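Local structure of hydratase ChsH2 (Mycobacterium tuberculosis SUMu008, 4W78) at residues 48-51 / 52-56. The protein probably hydrates an enoyl-CoA intermediate of cholesterol side-chain breakdown, working as a complex with its partner ChsH1 in a MaoC-like hydratase architecture. Sequence-based numbering, arbitrary orientation.
Sequences IFVN and ILTDT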
ATOM      1  N   ILE F  48      10.702 -11.595   7.655  1.00 12.28           N
ATOM      2  CA  ILE F  48      10.215 -10.228   7.711  1.00 11.14           C
ATOM      3  C   ILE F  48       9.711  -9.925   9.124  1.00 11.31           C
ATOM      4  O   ILE F  48       9.301 -10.823   9.861  1.00 11.75           O
ATOM      5  CB  ILE F  48       9.097  -9.970   6.692  1.00 10.15           C
ATOM      6  CG1 ILE F  48       7.883 -10.856   6.960  1.00 12.62           C
ATOM      7  CG2 ILE F  48       9.640 -10.192   5.265  1.00 12.87           C
ATOM      8  CD1 ILE F  48       6.668 -10.468   6.117  1.00 14.43           C
ATOM      9  N   PHE F  49       9.780  -8.652   9.495  1.00 10.24           N
ATOM     10  CA  PHE F  49       9.409  -8.250  10.846  1.00  9.73           C
ATOM     11  C   PHE F  49       8.731  -6.893  10.824  1.00 10.24           C
ATOM     12  O   PHE F  49       8.932  -6.084   9.911  1.00 11.41           O
ATOM     13  CB  PHE F  49      10.615  -8.249  11.801  1.00 12.20           C
ATOM     14  CG  PHE F  49      11.776  -7.414  11.335  1.00 12.06           C
ATOM     15  CD1 PHE F  49      11.852  -6.056  11.644  1.00 14.15           C
ATOM     16  CD2 PHE F  49      12.813  -7.993  10.620  1.00 12.38           C
ATOM     17  CE1 PHE F  49      12.935  -5.291  11.232  1.00 13.14           C
ATOM     18  CE2 PHE F  49      13.897  -7.230  10.199  1.00 12.56           C
ATOM     19  CZ  PHE F  49      13.959  -5.883  10.510  1.00 14.13           C
ATOM     20  N   VAL F  50       7.925  -6.678  11.858  1.00 10.44           N
ATOM     21  CA  VAL F  50       7.124  -5.459  11.994  1.00 10.56           C
ATOM     22  C   VAL F  50       8.016  -4.236  12.188  1.00  9.40           C
ATOM     23  O   VAL F  50       9.016  -4.294  12.917  1.00 12.79           O
ATOM     24  CB  VAL F  50       6.170  -5.624  13.199  1.00 10.36           C
ATOM     25  CG1 VAL F  50       5.408  -4.321  13.512  1.00 11.09           C
ATOM     26  CG2 VAL F  50       5.183  -6.751  12.956  1.00 11.99           C
ATOM     27  N   ASN F  51       7.649  -3.115  11.556  1.00  8.56           N
ATOM     28  CA  ASN F  51       8.467  -1.894  11.640  1.00  9.98           C
ATOM     29  C   ASN F  51       8.103  -1.030  12.849  1.00 11.46           C
ATOM     30  O   ASN F  51       7.084  -1.263  13.513  1.00 11.05           O
ATOM     31  CB  ASN F  51       8.406  -1.076  10.333  1.00  8.15           C
ATOM     32  CG  ASN F  51       7.092  -0.305  10.161  1.00 14.79           C
ATOM     33  OD1 ASN F  51       6.075  -0.663  10.734  1.00 14.37           O
ATOM     34  ND2 ASN F  51       7.131   0.771   9.386  1.00 16.85           N
ATOM     35  N   ILE F  52       8.925  -0.038  13.151  1.00 10.38           N
ATOM     36  CA  ILE F  52       8.735   0.699  14.397  1.00 10.17           C
ATOM     37  C   ILE F  52       7.556   1.676  14.304  1.00  9.89           C
ATOM     38  O   ILE F  52       6.940   1.993  15.321  1.00 11.14           O
ATOM     39  CB  ILE F  52      10.053   1.371  14.867  1.00 11.93           C
ATOM     40  CG1 ILE F  52       9.954   1.769  16.355  1.00 13.99           C
ATOM     41  CG2 ILE F  52      10.425   2.537  13.962  1.00 13.87           C
ATOM     42  CD1 ILE F  52      11.315   2.101  16.939  1.00 16.75           C
ATOM     43  N   LEU F  53       7.230   2.143  13.106  1.00 10.92           N
ATOM     44  CA  LEU F  53       6.073   3.043  12.947  1.00  9.44           C
ATOM     45  C   LEU F  53       4.793   2.270  13.242  1.00 10.79           C
ATOM     46  O   LEU F  53       3.823   2.834  13.741  1.00 10.19           O
ATOM     47  CB  LEU F  53       6.000   3.681  11.547  1.00 10.96           C
ATOM     48  CG  LEU F  53       7.068   4.740  11.193  1.00 14.66           C
ATOM     49  CD1 LEU F  53       8.422   4.099  10.917  1.00 20.37           C
ATOM     50  CD2 LEU F  53       6.669   5.584   9.990  1.00 15.09           C
ATOM     51  N   THR F  54       4.775   0.985  12.917  1.00  7.95           N
ATOM     52  CA  THR F  54       3.627   0.147  13.243  1.00 10.23           C
ATOM     53  C   THR F  54       3.581  -0.141  14.747  1.00 12.70           C
ATOM     54  O   THR F  54       2.505  -0.112  15.342  1.00 12.42           O
ATOM     55  CB  THR F  54       3.660  -1.163  12.434  1.00 11.70           C
ATOM     56  OG1 THR F  54       3.490  -0.844  11.045  1.00 10.68           O
ATOM     57  CG2 THR F  54       2.572  -2.123  12.889  1.00 11.21           C
ATOM     58  N   ASP F  55       4.724  -0.415  15.373  1.00 11.69           N
ATOM     59  CA  ASP F  55       4.746  -0.539  16.840  1.00 12.16           C
ATOM     60  C   ASP F  55       4.150   0.694  17.534  1.00 12.85           C
ATOM     61  O   ASP F  55       3.348   0.569  18.471  1.00 13.48           O
ATOM     62  CB  ASP F  55       6.164  -0.779  17.361  1.00 15.07           C
ATOM     63  CG  ASP F  55       6.664  -2.178  17.079  1.00 25.03           C
ATOM     64  OD1 ASP F  55       5.865  -3.137  17.213  1.00 29.94           O
ATOM     65  OD2 ASP F  55       7.860  -2.325  16.740  1.00 24.40           O
ATOM     66  N   THR F  56       4.551   1.883  17.086  1.00 10.05           N
ATOM     67  CA  THR F  56       4.012   3.117  17.660  1.00 11.41           C
ATOM     68  C   THR F  56       2.484   3.195  17.455  1.00 11.71           C
ATOM     69  O   THR F  56       1.724   3.542  18.384  1.00 12.02           O
ATOM     70  CB  THR F  56       4.679   4.346  17.030  1.00 14.28           C
ATOM     71  OG1 THR F  56       6.104   4.246  17.185  1.00 15.47           O
ATOM     72  CG2 THR F  56       4.188   5.624  17.701  1.00 16.88           C
TER
HETATM   73  O   HOH W   1       9.808  -2.640  14.844  1.00 20.50           O
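Asn-51 N-caps helix 52-67: its backbone O receives N of Asp-55 at 3.1 Å, nearly straight (N-H...O 164°), closing the first helical turn, while N of Thr-54 reaches the same O only weakly. The side chain adds the capping bond proper, from Thr-54 N to Asn-51 OD1 at 3.0 Å; this donor stands above the amide plane, 51° out of it. A second donor, Thr-54 OG1, meets OD1 at 2.6 Å within that plane, so two donors grip the amide oxygen and, with the bonds of ND2, fix the turn of the amide. With chi1 at 76°, CG of Asn-51 sits between backbone N and carbonyl carbon, which folds the amide back over the helix start. Its ND2 lies 3.8 Å from Leu-53 CB and donates to Asp-29 and Thr-27. Because Asp-29 and His-34 bind a cadmium ion, the cap residue is second-shell to that metal site.

One residue earlier, Val-50 CG1 packs against Thr-54 CG2 at 3.6 Å, the side chains crossing at about a right angle. A water donates to both Val-50 O and Asp-55 OD2, each at 2.7 Å, bridging loop and helix; Asp-55 OD1 is hydrogen-bonded to His-117 NE2.

The buried junction is flanked by helix 17-26, where Thr-23 touches Thr-54, and by strand 72-80, where Leu-78 and Leu-80 touch Ile-52; Ile-39 of the ChsH1 chain also packs on Thr-54.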